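Local structure of Crov588 (Cafeteriavirus, 6NYR) at residues L412-N417 with F434-N439; L454-C459 with L476-N481; L366-D371 with L388-E393; E393-I398 with F416-I421. The protein is of unknown function but folds as a circular leucine-rich repeat solenoid of FNIP repeats, a scaffold that in related proteins commonly offers surfaces for recognition. All coordinates share one frame; numbering follows the deposited sequence.

Overall arrangement
The four contacts join consecutive coils along one arc of the solenoid ring, where parallel strands 365-367 to 475-477 follow one another at 22-residue spacing. Along the chain the order is interaction 3, interaction 4, interaction 1, interaction 2. Interactions 2 and 3 start in the strands and continue into the turns that follow them, their centres about 19 Å apart. Interaction 1 joins the intervening turns, about 10 Å from interaction 2 and 12 Å from interaction 3, centre to centre. Interaction 4 lies on the outward-running loops and shares Phe416 and Asn417 with interaction 1, and Glu393 with interaction 3. Each coil thus contacts both neighbours, so the repeats pack one on the next around the ring.

Interaction 1: L412-N417 with F434-N439; sequences LGHNFN and FGCKFN
Segments 412-417 and 434-439 meet as equivalent turns of two neighbouring coils of the leucine-rich repeat solenoid, His414 and Asn417 reaching across to Cys436 and Asn439. The evidence for stacking in step is a backbone bond, Lys437 N to His414 O at 2.9 Å with a hydrogen angle of 149°, and a side-chain bond further on, Asn439 N to Asn417 OD1, also 2.9 Å. In the latter the donor stands 49° out of the amide carbonyl plane, above it and not on a lone pair, and the same oxygen also accepts from Gln440 NE2. At the solvent-facing end, CG of His414 is anti to its backbone N (chi1 -168°), which swings the imidazole back over the next coil; Cys436 CB then sits over one ring face, 3.6 Å from the centroid, as a CH-pi contact, while SG approaches obliquely. Within the turn, His414 ND1 donates to Asn415 OD1 at 2.9 Å, near the ring plane, and so fixes the ring's rotation.

A water bridges the two turns: it donates to Gly413 O (2.6 Å) and Phe416 O (2.7 Å) and accepts a weak bond from Gly435 N. Toward the interior the contact turns apolar. Phe438 CD1 meets the edge of the Phe416 ring, 3.9 Å from CD2, and Leu412 CD2 lies 4.2 Å from Phe434 CE1.

The turns follow strands 409-411 and 431-433. On one flank Leu412 packs on Phe390; on the other the Phe434 ring meets Phe456, and Asn439 OD1 accepts from Asn461 N and Gln462 NE2, leading on to the coil of strand 453-455.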
loop_
_atom_site.group_PDB
_atom_site.type_symbol
_atom_site.label_atom_id
_atom_site.label_comp_id
_atom_site.label_asym_id
_atom_site.label_seq_id
_atom_site.Cartn_x
_atom_site.Cartn_y
_atom_site.Cartn_z
ATOM N N LEU A 412 -16.224 2.364 -16.934
ATOM C CA LEU A 412 -15.970 2.992 -18.221
ATOM C C LEU A 412 -14.794 3.960 -18.090
ATOM O O LEU A 412 -14.590 4.590 -17.050
ATOM C CB LEU A 412 -17.190 3.752 -18.742
ATOM C CG LEU A 412 -18.419 3.058 -19.318
ATOM C CD1 LEU A 412 -18.006 1.910 -20.249
ATOM C CD2 LEU A 412 -19.379 2.567 -18.251
ATOM N N GLY A 413 -14.017 4.074 -19.167
ATOM C CA GLY A 413 -12.736 4.751 -19.133
ATOM C C GLY A 413 -12.802 6.224 -19.500
ATOM O O GLY A 413 -13.868 6.811 -19.690
ATOM N N HIS A 414 -11.610 6.820 -19.616
ATOM C CA HIS A 414 -11.474 8.266 -19.773
ATOM C C HIS A 414 -12.375 8.828 -20.866
ATOM O O HIS A 414 -13.085 9.816 -20.650
ATOM C CB HIS A 414 -10.010 8.610 -20.063
ATOM C CG HIS A 414 -9.694 10.069 -19.963
ATOM N ND1 HIS A 414 -9.909 10.953 -21.000
ATOM C CD2 HIS A 414 -9.177 10.799 -18.947
ATOM C CE1 HIS A 414 -9.538 12.164 -20.625
ATOM N NE2 HIS A 414 -9.091 12.098 -19.384
ATOM N N ASN A 415 -12.336 8.236 -22.057
ATOM C CA ASN A 415 -12.951 8.874 -23.212
ATOM C C ASN A 415 -14.398 8.470 -23.456
ATOM O O ASN A 415 -15.036 9.049 -24.343
ATOM C CB ASN A 415 -12.156 8.565 -24.494
ATOM C CG ASN A 415 -10.793 9.218 -24.514
ATOM O OD1 ASN A 415 -10.465 10.030 -23.644
ATOM N ND2 ASN A 415 -9.992 8.878 -25.516
ATOM N N PHE A 416 -14.936 7.500 -22.722
ATOM C CA PHE A 416 -16.280 7.039 -23.037
ATOM C C PHE A 416 -17.278 8.176 -22.844
ATOM O O PHE A 416 -17.375 8.754 -21.757
ATOM C CB PHE A 416 -16.678 5.851 -22.171
ATOM C CG PHE A 416 -18.034 5.303 -22.514
ATOM C CD1 PHE A 416 -18.170 4.325 -23.481
ATOM C CD2 PHE A 416 -19.174 5.794 -21.896
ATOM C CE1 PHE A 416 -19.414 3.829 -23.814
ATOM C CE2 PHE A 416 -20.418 5.305 -22.223
ATOM C CZ PHE A 416 -20.542 4.321 -23.185
ATOM N N ASN A 417 -18.030 8.483 -23.897
ATOM C CA ASN A 417 -19.043 9.529 -23.840
ATOM C C ASN A 417 -20.124 9.247 -24.881
ATOM O O ASN A 417 -20.491 10.109 -25.681
ATOM C CB ASN A 417 -18.414 10.905 -24.058
ATOM C CG ASN A 417 -19.395 12.038 -23.822
ATOM O OD1 ASN A 417 -20.371 11.890 -23.082
ATOM N ND2 ASN A 417 -19.147 13.177 -24.459
ATOM N N PHE A 434 -18.258 5.950 -14.146
ATOM C CA PHE A 434 -18.025 6.691 -15.377
ATOM C C PHE A 434 -16.703 7.444 -15.300
ATOM O O PHE A 434 -16.339 7.972 -14.245
ATOM C CB PHE A 434 -19.155 7.688 -15.656
ATOM C CG PHE A 434 -20.439 7.048 -16.083
ATOM C CD1 PHE A 434 -20.584 6.552 -17.367
ATOM C CD2 PHE A 434 -21.507 6.953 -15.205
ATOM C CE1 PHE A 434 -21.763 5.966 -17.765
ATOM C CE2 PHE A 434 -22.690 6.367 -15.599
ATOM C CZ PHE A 434 -22.819 5.872 -16.877
ATOM N N GLY A 435 -16.005 7.510 -16.431
ATOM C CA GLY A 435 -14.714 8.152 -16.503
ATOM C C GLY A 435 -14.814 9.650 -16.728
ATOM O O GLY A 435 -15.866 10.276 -16.580
ATOM N N CYS A 436 -13.673 10.231 -17.104
ATOM C CA CYS A 436 -13.554 11.683 -17.202
ATOM C C CYS A 436 -14.645 12.281 -18.082
ATOM O O CYS A 436 -15.383 13.175 -17.651
ATOM C CB CYS A 436 -12.164 12.040 -17.742
ATOM S SG CYS A 436 -11.837 13.803 -17.977
ATOM N N LYS A 437 -14.769 11.792 -19.313
ATOM C CA LYS A 437 -15.490 12.516 -20.347
ATOM C C LYS A 437 -16.991 12.250 -20.401
ATOM O O LYS A 437 -17.695 12.967 -21.122
ATOM C CB LYS A 437 -14.905 12.190 -21.726
ATOM C CG LYS A 437 -13.526 12.736 -22.047
ATOM C CD LYS A 437 -13.606 14.251 -22.169
ATOM C CE LYS A 437 -12.401 14.812 -22.894
ATOM N NZ LYS A 437 -12.622 14.584 -24.373
ATOM N N PHE A 438 -17.511 11.257 -19.686
ATOM C CA PHE A 438 -18.925 10.941 -19.834
ATOM C C PHE A 438 -19.785 12.129 -19.418
ATOM O O PHE A 438 -19.626 12.676 -18.321
ATOM C CB PHE A 438 -19.311 9.722 -19.003
ATOM C CG PHE A 438 -20.772 9.376 -19.103
ATOM C CD1 PHE A 438 -21.249 8.633 -20.170
ATOM C CD2 PHE A 438 -21.669 9.814 -18.143
ATOM C CE1 PHE A 438 -22.589 8.318 -20.267
ATOM C CE2 PHE A 438 -23.012 9.501 -18.238
ATOM C CZ PHE A 438 -23.471 8.755 -19.299
ATOM N N ASN A 439 -20.707 12.518 -20.298
ATOM C CA ASN A 439 -21.565 13.674 -20.066
ATOM C C ASN A 439 -22.794 13.606 -20.965
ATOM O O ASN A 439 -23.075 14.546 -21.714
ATOM C CB ASN A 439 -20.784 14.966 -20.314
ATOM C CG ASN A 439 -21.536 16.196 -19.860
ATOM O OD1 ASN A 439 -22.472 16.107 -19.068
ATOM N ND2 ASN A 439 -21.135 17.354 -20.362
HETATM O O HOH W 1 -16.189 7.942 -19.459
#

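Interaction 2: L454-C459 with L476-N481; sequences LSFGHC and LELGHN
His458 and His480 form an offset stack, with ring centroids 4.2 Å apart and planes only 9° from parallel. The offset is such that His480 CB rides over one face of the His458 ring, 3.5 Å from its centroid, while His458 CE1 lies over the His480 face. Both rings point the same way because each CG is anti to its own backbone N (chi1 -172° in His458). Asn481 holds the second ring: its OD1 accepts from His480 ND1 at 2.9 Å, while its backbone N donates to His458 O at 2.9 Å. A water adds a bridge, donating to Cys459 O (2.8 Å) and accepting from Asn481 ND2.

Earlier in both segments the backbones run in register. Glu477 N donates to Leu454 O at 3.0 Å and Phe456 N to Glu477 O at 2.9 Å, and Gly479 CA points a hydrogen at Gly457 O. Inside, Leu454 CD2 rests 4.1 Å from Leu476 CD1, and Leu476 CD1 also reaches the edge of the Phe456 ring, which is itself stacked on Phe460. His480 stacks in turn with His502, so the histidine column runs on into the next coil. Such in-register parallel pairing, with leucines inward and a turn following each short strand, is the ladder of a leucine-rich repeat solenoid.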
loop_
_atom_site.group_PDB
_atom_site.type_symbol
_atom_site.label_atom_id
_atom_site.label_comp_id
_atom_site.label_asym_id
_atom_site.label_seq_id
_atom_site.Cartn_x
_atom_site.Cartn_y
_atom_site.Cartn_z
ATOM N N LEU A 454 -22.663 4.355 -7.558
ATOM C CA LEU A 454 -22.605 5.134 -8.789
ATOM C C LEU A 454 -21.668 6.310 -8.577
ATOM O O LEU A 454 -21.814 7.058 -7.606
ATOM C CB LEU A 454 -23.996 5.626 -9.198
ATOM C CG LEU A 454 -24.084 6.560 -10.402
ATOM C CD1 LEU A 454 -23.567 5.904 -11.666
ATOM C CD2 LEU A 454 -25.527 7.027 -10.589
ATOM N N SER A 455 -20.712 6.477 -9.487
ATOM C CA SER A 455 -19.770 7.584 -9.421
ATOM C C SER A 455 -19.565 8.141 -10.821
ATOM O O SER A 455 -19.482 7.383 -11.792
ATOM C CB SER A 455 -18.429 7.148 -8.825
ATOM O OG SER A 455 -17.672 6.417 -9.770
ATOM N N PHE A 456 -19.465 9.464 -10.910
ATOM C CA PHE A 456 -19.274 10.164 -12.168
ATOM C C PHE A 456 -17.906 10.831 -12.196
ATOM O O PHE A 456 -17.314 11.138 -11.156
ATOM C CB PHE A 456 -20.366 11.220 -12.386
ATOM C CG PHE A 456 -21.730 10.645 -12.624
ATOM C CD1 PHE A 456 -22.572 10.359 -11.562
ATOM C CD2 PHE A 456 -22.182 10.409 -13.911
ATOM C CE1 PHE A 456 -23.834 9.833 -11.783
ATOM C CE2 PHE A 456 -23.437 9.888 -14.135
ATOM C CZ PHE A 456 -24.263 9.598 -13.070
ATOM N N GLY A 457 -17.412 11.062 -13.409
ATOM C CA GLY A 457 -16.114 11.662 -13.621
ATOM C C GLY A 457 -16.167 13.170 -13.766
ATOM O O GLY A 457 -17.160 13.823 -13.435
ATOM N N HIS A 458 -15.078 13.724 -14.304
ATOM C CA HIS A 458 -14.893 15.172 -14.303
ATOM C C HIS A 458 -16.026 15.892 -15.018
ATOM O O HIS A 458 -16.510 16.923 -14.535
ATOM C CB HIS A 458 -13.555 15.517 -14.960
ATOM C CG HIS A 458 -13.172 16.959 -14.848
ATOM N ND1 HIS A 458 -12.226 17.413 -13.953
ATOM C CD2 HIS A 458 -13.596 18.049 -15.530
ATOM C CE1 HIS A 458 -12.087 18.719 -14.088
ATOM N NE2 HIS A 458 -12.909 19.131 -15.037
ATOM N N CYS A 459 -16.484 15.358 -16.151
ATOM C CA CYS A 459 -17.283 16.154 -17.069
ATOM C C CYS A 459 -18.786 16.070 -16.833
ATOM O O CYS A 459 -19.511 16.980 -17.256
ATOM C CB CYS A 459 -17.015 15.733 -18.521
ATOM S SG CYS A 459 -15.372 16.106 -19.163
ATOM N N LEU A 476 -23.338 7.710 -3.919
ATOM C CA LEU A 476 -23.405 8.588 -5.079
ATOM C C LEU A 476 -22.260 9.582 -4.990
ATOM O O LEU A 476 -22.206 10.392 -4.059
ATOM C CB LEU A 476 -24.748 9.317 -5.150
ATOM C CG LEU A 476 -24.894 10.371 -6.246
ATOM C CD1 LEU A 476 -24.657 9.743 -7.615
ATOM C CD2 LEU A 476 -26.255 11.041 -6.184
ATOM N N GLU A 477 -21.350 9.518 -5.957
ATOM C CA GLU A 477 -20.236 10.451 -6.053
ATOM C C GLU A 477 -20.370 11.231 -7.351
ATOM O O GLU A 477 -20.353 10.643 -8.437
ATOM C CB GLU A 477 -18.898 9.717 -6.015
ATOM C CG GLU A 477 -17.703 10.625 -6.251
ATOM C CD GLU A 477 -16.385 9.915 -6.044
ATOM O OE1 GLU A 477 -16.405 8.736 -5.632
ATOM O OE2 GLU A 477 -15.333 10.533 -6.299
ATOM N N LEU A 478 -20.496 12.546 -7.238
ATOM C CA LEU A 478 -20.560 13.429 -8.392
ATOM C C LEU A 478 -19.206 14.098 -8.584
ATOM O O LEU A 478 -18.439 14.285 -7.633
ATOM C CB LEU A 478 -21.664 14.471 -8.218
ATOM C CG LEU A 478 -23.054 13.831 -8.170
ATOM C CD1 LEU A 478 -24.017 14.644 -7.328
ATOM C CD2 LEU A 478 -23.604 13.645 -9.580
ATOM N N GLY A 479 -18.918 14.459 -9.832
ATOM C CA GLY A 479 -17.582 14.827 -10.238
ATOM C C GLY A 479 -17.349 16.324 -10.274
ATOM O O GLY A 479 -18.172 17.131 -9.843
ATOM N N HIS A 480 -16.183 16.686 -10.817
ATOM C CA HIS A 480 -15.708 18.064 -10.773
ATOM C C HIS A 480 -16.752 19.042 -11.292
ATOM O O HIS A 480 -17.025 20.070 -10.661
ATOM C CB HIS A 480 -14.415 18.184 -11.592
ATOM C CG HIS A 480 -13.682 19.474 -11.384
ATOM N ND1 HIS A 480 -14.034 20.646 -12.020
ATOM C CD2 HIS A 480 -12.613 19.772 -10.608
ATOM C CE1 HIS A 480 -13.216 21.611 -11.638
ATOM N NE2 HIS A 480 -12.344 21.106 -10.786
ATOM N N ASN A 481 -17.338 18.748 -12.449
ATOM C CA ASN A 481 -18.132 19.738 -13.158
ATOM C C ASN A 481 -19.613 19.695 -12.833
ATOM O O ASN A 481 -20.351 20.567 -13.308
ATOM C CB ASN A 481 -17.955 19.574 -14.673
ATOM C CG ASN A 481 -16.591 20.017 -15.149
ATOM O OD1 ASN A 481 -15.746 20.431 -14.356
ATOM N ND2 ASN A 481 -16.362 19.927 -16.456
HETATM O O HOH W 2 -18.626 19.432 -18.385
#

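Interaction 3: L366-D371 with L388-E393; sequences LTFGDD and LSFGCE
Phe368 and Phe390 have nearly the same first torsion (-74° and -71°), CG anti to the carbonyl carbon in each, which sends both rings the same way into the interior of the leucine-rich repeat solenoid. They lie side by side with planes 11° apart but slid so far, centroids 5.5 Å from each other, that they barely overlap; the touch is at Phe368 CD2 and Phe390 CD1, 3.7 Å. Beside them Leu388 CD1 reaches across to the preceding coil, 3.8 Å from Leu366 CD2 and 4.1 Å from Phe368 CE2.

Parallel strand pairing keeps these groups in step: Ser389 N donates to Leu366 O at 3.0 Å, and Phe368 N to Ser389 O at 2.9 Å, an almost perfectly straight bond. Past the strands, Gly391 CA makes a close CA-H...O approach to Gly369 O, and Glu393 N bonds to Asp370 O at 2.9 Å, extending the alignment into the turn. On the face carrying Thr367 and Ser389, a water donates to Phe368 O, hydrogen-bonds with Ser389 OG and reaches Phe390 O weakly. The solvent side is acidic: the Asp371 and Glu393 carboxylates point alike with their planes steeply turned, and their closeness would probably raise the pKa of one of them, Asp371 OD1 lying 3.4 Å from Glu393 OE2.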
loop_
_atom_site.group_PDB
_atom_site.type_symbol
_atom_site.label_atom_id
_atom_site.label_comp_id
_atom_site.label_asym_id
_atom_site.label_seq_id
_atom_site.Cartn_x
_atom_site.Cartn_y
_atom_site.Cartn_z
ATOM N N LEU A 366 -12.571 -9.199 -17.128
ATOM C CA LEU A 366 -12.038 -8.744 -18.407
ATOM C C LEU A 366 -11.611 -7.295 -18.262
ATOM O O LEU A 366 -12.450 -6.419 -18.025
ATOM C CB LEU A 366 -13.079 -8.883 -19.518
ATOM C CG LEU A 366 -12.666 -8.363 -20.897
ATOM C CD1 LEU A 366 -11.430 -9.091 -21.396
ATOM C CD2 LEU A 366 -13.814 -8.496 -21.885
ATOM N N THR A 367 -10.314 -7.042 -18.411
ATOM C CA THR A 367 -9.750 -5.703 -18.303
ATOM C C THR A 367 -9.077 -5.348 -19.620
ATOM O O THR A 367 -8.153 -6.043 -20.057
ATOM C CB THR A 367 -8.758 -5.624 -17.137
ATOM O OG1 THR A 367 -9.454 -5.902 -15.911
ATOM C CG2 THR A 367 -8.108 -4.256 -17.066
ATOM N N PHE A 368 -9.535 -4.264 -20.239
ATOM C CA PHE A 368 -8.930 -3.755 -21.458
ATOM C C PHE A 368 -7.855 -2.732 -21.115
ATOM O O PHE A 368 -7.819 -2.175 -20.015
ATOM C CB PHE A 368 -9.974 -3.116 -22.382
ATOM C CG PHE A 368 -10.863 -4.109 -23.077
ATOM C CD1 PHE A 368 -10.380 -4.865 -24.133
ATOM C CD2 PHE A 368 -12.184 -4.272 -22.692
ATOM C CE1 PHE A 368 -11.192 -5.775 -24.780
ATOM C CE2 PHE A 368 -13.000 -5.180 -23.343
ATOM C CZ PHE A 368 -12.503 -5.929 -24.386
ATOM N N GLY A 369 -6.991 -2.466 -22.094
ATOM C CA GLY A 369 -5.937 -1.491 -21.952
ATOM C C GLY A 369 -6.282 -0.151 -22.578
ATOM O O GLY A 369 -7.425 0.132 -22.941
ATOM N N ASP A 370 -5.253 0.687 -22.702
ATOM C CA ASP A 370 -5.443 2.054 -23.167
ATOM C C ASP A 370 -6.227 2.111 -24.475
ATOM O O ASP A 370 -7.215 2.845 -24.590
ATOM C CB ASP A 370 -4.085 2.737 -23.353
ATOM C CG ASP A 370 -3.423 3.105 -22.045
ATOM O OD1 ASP A 370 -4.048 2.928 -20.978
ATOM O OD2 ASP A 370 -2.280 3.605 -22.091
ATOM N N ASP A 371 -5.794 1.348 -25.478
ATOM C CA ASP A 371 -6.169 1.648 -26.853
ATOM C C ASP A 371 -7.420 0.934 -27.343
ATOM O O ASP A 371 -7.959 1.325 -28.387
ATOM C CB ASP A 371 -5.014 1.300 -27.802
ATOM C CG ASP A 371 -3.908 2.329 -27.773
ATOM O OD1 ASP A 371 -4.054 3.341 -27.055
ATOM O OD2 ASP A 371 -2.887 2.121 -28.467
ATOM N N LEU A 388 -15.992 -5.910 -15.664
ATOM C CA LEU A 388 -15.589 -5.404 -16.973
ATOM C C LEU A 388 -15.033 -3.998 -16.808
ATOM O O LEU A 388 -15.733 -3.102 -16.324
ATOM C CB LEU A 388 -16.762 -5.411 -17.955
ATOM C CG LEU A 388 -16.475 -4.802 -19.328
ATOM C CD1 LEU A 388 -15.358 -5.546 -20.027
ATOM C CD2 LEU A 388 -17.741 -4.812 -20.171
ATOM N N SER A 389 -13.775 -3.812 -17.207
ATOM C CA SER A 389 -13.084 -2.532 -17.115
ATOM C C SER A 389 -12.581 -2.131 -18.494
ATOM O O SER A 389 -11.837 -2.884 -19.129
ATOM C CB SER A 389 -11.927 -2.623 -16.115
ATOM O OG SER A 389 -11.280 -1.374 -15.957
ATOM N N PHE A 390 -12.978 -0.946 -18.945
ATOM C CA PHE A 390 -12.494 -0.377 -20.194
ATOM C C PHE A 390 -11.364 0.618 -19.935
ATOM O O PHE A 390 -11.281 1.232 -18.869
ATOM C CB PHE A 390 -13.622 0.327 -20.960
ATOM C CG PHE A 390 -14.638 -0.608 -21.554
ATOM C CD1 PHE A 390 -14.381 -1.264 -22.745
ATOM C CD2 PHE A 390 -15.856 -0.815 -20.931
ATOM C CE1 PHE A 390 -15.312 -2.120 -23.299
ATOM C CE2 PHE A 390 -16.796 -1.669 -21.478
ATOM C CZ PHE A 390 -16.523 -2.326 -22.665
ATOM N N GLY A 391 -10.487 0.761 -20.931
ATOM C CA GLY A 391 -9.369 1.681 -20.869
ATOM C C GLY A 391 -9.718 3.079 -21.353
ATOM O O GLY A 391 -10.883 3.440 -21.532
ATOM N N CYS A 392 -8.666 3.876 -21.587
ATOM C CA CYS A 392 -8.871 5.302 -21.805
ATOM C C CYS A 392 -9.620 5.578 -23.099
ATOM O O CYS A 392 -10.434 6.507 -23.167
ATOM C CB CYS A 392 -7.539 6.051 -21.870
ATOM S SG CYS A 392 -6.285 5.560 -20.691
ATOM N N GLU A 393 -9.333 4.812 -24.148
ATOM C CA GLU A 393 -9.743 5.206 -25.489
ATOM C C GLU A 393 -11.008 4.511 -25.976
ATOM O O GLU A 393 -11.521 4.884 -27.040
ATOM C CB GLU A 393 -8.592 4.950 -26.478
ATOM C CG GLU A 393 -7.287 5.632 -26.062
ATOM C CD GLU A 393 -6.536 6.262 -27.220
ATOM O OE1 GLU A 393 -7.153 6.520 -28.276
ATOM O OE2 GLU A 393 -5.317 6.495 -27.071
HETATM O O HOH W 3 -8.789 -0.613 -17.499
#

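Interaction 4: E393-I398 with F416-I421; sequences EFNQEI and FNQKII
Asn395 and Gln418 cross at about a right angle, their amide planes 44° apart, in a step consistent with an asparagine ladder along this leucine-rich repeat solenoid. Asn395 OD1 takes two hydrogen bonds, from Gln418 NE2 at 2.9 Å and Asn417 N at 3.0 Å, and the two donors reach it from opposite faces of its plane, neither on a lone pair. Gln418 can deliver its amide there because its chain folds at CB-CG (chi2 -59°), which also brings NE2 within 3.1 Å of Asn395 O for a weak bond. Two donors from the next coil therefore grip one oxygen and limit rotation of the asparagine amide. The same scheme repeats on the coil before, where Asn373 OD1 accepts from Asn395 N and Gln396 NE2.

Inward of the amides, the Phe394 and Phe416 side chains run alongside each other, CD2 of the first 3.9 Å from CD1 of the second. The Phe394 ring is stacked on Phe390 of its own coil. At the outer end, Glu397 CG passes 3.9 Å from Gln418 OE1, with carboxylate and amide planes 77° apart. Around Phe416 CE1, the carbonyl oxygen Gln396 O comes obliquely to 3.4 Å, and the methyl Ile398 CD1, also oblique to the ring, lies 3.8 Å from that same CE1.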
loop_
_atom_site.group_PDB
_atom_site.type_symbol
_atom_site.label_atom_id
_atom_site.label_comp_id
_atom_site.label_asym_id
_atom_site.label_seq_id
_atom_site.Cartn_x
_atom_site.Cartn_y
_atom_site.Cartn_z
ATOM N N GLU A 393 -9.333 4.812 -24.148
ATOM C CA GLU A 393 -9.743 5.206 -25.489
ATOM C C GLU A 393 -11.008 4.511 -25.976
ATOM O O GLU A 393 -11.521 4.884 -27.040
ATOM C CB GLU A 393 -8.592 4.950 -26.478
ATOM C CG GLU A 393 -7.287 5.632 -26.062
ATOM C CD GLU A 393 -6.536 6.262 -27.220
ATOM O OE1 GLU A 393 -7.153 6.520 -28.276
ATOM O OE2 GLU A 393 -5.317 6.495 -27.071
ATOM N N PHE A 394 -11.550 3.557 -25.224
ATOM C CA PHE A 394 -12.816 2.964 -25.629
ATOM C C PHE A 394 -13.907 4.031 -25.628
ATOM O O PHE A 394 -14.128 4.715 -24.624
ATOM C CB PHE A 394 -13.220 1.823 -24.707
ATOM C CG PHE A 394 -14.500 1.158 -25.123
ATOM C CD1 PHE A 394 -14.511 0.246 -26.166
ATOM C CD2 PHE A 394 -15.691 1.459 -24.491
ATOM C CE1 PHE A 394 -15.685 -0.366 -26.561
ATOM C CE2 PHE A 394 -16.874 0.849 -24.882
ATOM C CZ PHE A 394 -16.870 -0.064 -25.916
ATOM N N ASN A 395 -14.595 4.165 -26.760
ATOM C CA ASN A 395 -15.635 5.175 -26.918
ATOM C C ASN A 395 -16.593 4.738 -28.017
ATOM O O ASN A 395 -16.891 5.509 -28.935
ATOM C CB ASN A 395 -15.000 6.530 -27.233
ATOM C CG ASN A 395 -15.989 7.668 -27.152
ATOM O OD1 ASN A 395 -17.051 7.543 -26.539
ATOM N ND2 ASN A 395 -15.641 8.795 -27.761
ATOM N N GLN A 396 -17.085 3.506 -27.920
ATOM C CA GLN A 396 -18.015 2.945 -28.884
ATOM C C GLN A 396 -19.385 2.772 -28.241
ATOM O O GLN A 396 -19.515 2.666 -27.019
ATOM C CB GLN A 396 -17.523 1.590 -29.405
ATOM C CG GLN A 396 -16.174 1.630 -30.092
ATOM C CD GLN A 396 -16.147 2.569 -31.278
ATOM O OE1 GLN A 396 -17.097 2.631 -32.059
ATOM N NE2 GLN A 396 -15.062 3.319 -31.412
ATOM N N GLU A 397 -20.413 2.754 -29.085
ATOM C CA GLU A 397 -21.772 2.574 -28.597
ATOM C C GLU A 397 -21.941 1.178 -28.008
ATOM O O GLU A 397 -21.392 0.198 -28.517
ATOM C CB GLU A 397 -22.778 2.796 -29.723
ATOM C CG GLU A 397 -22.889 4.237 -30.184
ATOM C CD GLU A 397 -23.976 4.422 -31.221
ATOM O OE1 GLU A 397 -24.195 3.491 -32.025
ATOM O OE2 GLU A 397 -24.622 5.493 -31.223
ATOM N N ILE A 398 -22.723 1.094 -26.937
ATOM C CA ILE A 398 -23.036 -0.167 -26.270
ATOM C C ILE A 398 -24.535 -0.374 -26.428
ATOM O O ILE A 398 -25.335 0.311 -25.779
ATOM C CB ILE A 398 -22.622 -0.158 -24.793
ATOM C CG1 ILE A 398 -21.159 0.273 -24.667
ATOM C CG2 ILE A 398 -22.827 -1.532 -24.173
ATOM C CD1 ILE A 398 -20.634 0.272 -23.250
ATOM N N PHE A 416 -14.936 7.500 -22.722
ATOM C CA PHE A 416 -16.280 7.039 -23.037
ATOM C C PHE A 416 -17.278 8.176 -22.844
ATOM O O PHE A 416 -17.375 8.754 -21.757
ATOM C CB PHE A 416 -16.678 5.851 -22.171
ATOM C CG PHE A 416 -18.034 5.303 -22.514
ATOM C CD1 PHE A 416 -18.170 4.325 -23.481
ATOM C CD2 PHE A 416 -19.174 5.794 -21.896
ATOM C CE1 PHE A 416 -19.414 3.829 -23.814
ATOM C CE2 PHE A 416 -20.418 5.305 -22.223
ATOM C CZ PHE A 416 -20.542 4.321 -23.185
ATOM N N ASN A 417 -18.030 8.483 -23.897
ATOM C CA ASN A 417 -19.043 9.529 -23.840
ATOM C C ASN A 417 -20.124 9.247 -24.881
ATOM O O ASN A 417 -20.491 10.109 -25.681
ATOM C CB ASN A 417 -18.414 10.905 -24.058
ATOM C CG ASN A 417 -19.395 12.038 -23.822
ATOM O OD1 ASN A 417 -20.371 11.890 -23.082
ATOM N ND2 ASN A 417 -19.147 13.177 -24.459
ATOM N N GLN A 418 -20.653 8.031 -24.874
ATOM C CA GLN A 418 -21.766 7.660 -25.734
ATOM C C GLN A 418 -23.048 7.631 -24.912
ATOM O O GLN A 418 -23.024 7.512 -23.684
ATOM C CB GLN A 418 -21.537 6.295 -26.390
ATOM C CG GLN A 418 -20.273 6.195 -27.220
ATOM C CD GLN A 418 -20.231 7.204 -28.349
ATOM O OE1 GLN A 418 -21.257 7.537 -28.945
ATOM N NE2 GLN A 418 -19.040 7.709 -28.640
ATOM N N LYS A 419 -24.178 7.734 -25.605
ATOM C CA LYS A 419 -25.456 7.710 -24.915
ATOM C C LYS A 419 -25.685 6.312 -24.344
ATOM O O LYS A 419 -25.245 5.308 -24.910
ATOM C CB LYS A 419 -26.600 8.058 -25.859
ATOM C CG LYS A 419 -26.505 9.380 -26.616
ATOM C CD LYS A 419 -27.853 9.627 -27.313
ATOM C CE LYS A 419 -27.761 10.518 -28.550
ATOM N NZ LYS A 419 -27.406 11.934 -28.287
ATOM N N ILE A 420 -26.385 6.248 -23.218
ATOM C CA ILE A 420 -26.749 4.981 -22.587
ATOM C C ILE A 420 -28.262 4.985 -22.433
ATOM O O ILE A 420 -28.814 5.791 -21.672
ATOM C CB ILE A 420 -26.052 4.771 -21.239
ATOM C CG1 ILE A 420 -24.539 4.863 -21.433
ATOM C CG2 ILE A 420 -26.444 3.438 -20.629
ATOM C CD1 ILE A 420 -23.736 4.460 -20.225
ATOM N N ILE A 421 -28.939 4.086 -23.145
ATOM C CA ILE A 421 -30.394 4.061 -23.108
ATOM C C ILE A 421 -30.862 2.820 -22.361
ATOM O O ILE A 421 -30.048 2.067 -21.817
ATOM C CB ILE A 421 -30.974 4.096 -24.533
ATOM C CG1 ILE A 421 -30.518 2.875 -25.334
ATOM C CG2 ILE A 421 -30.523 5.365 -25.254
ATOM C CD1 ILE A 421 -31.222 2.718 -26.676
#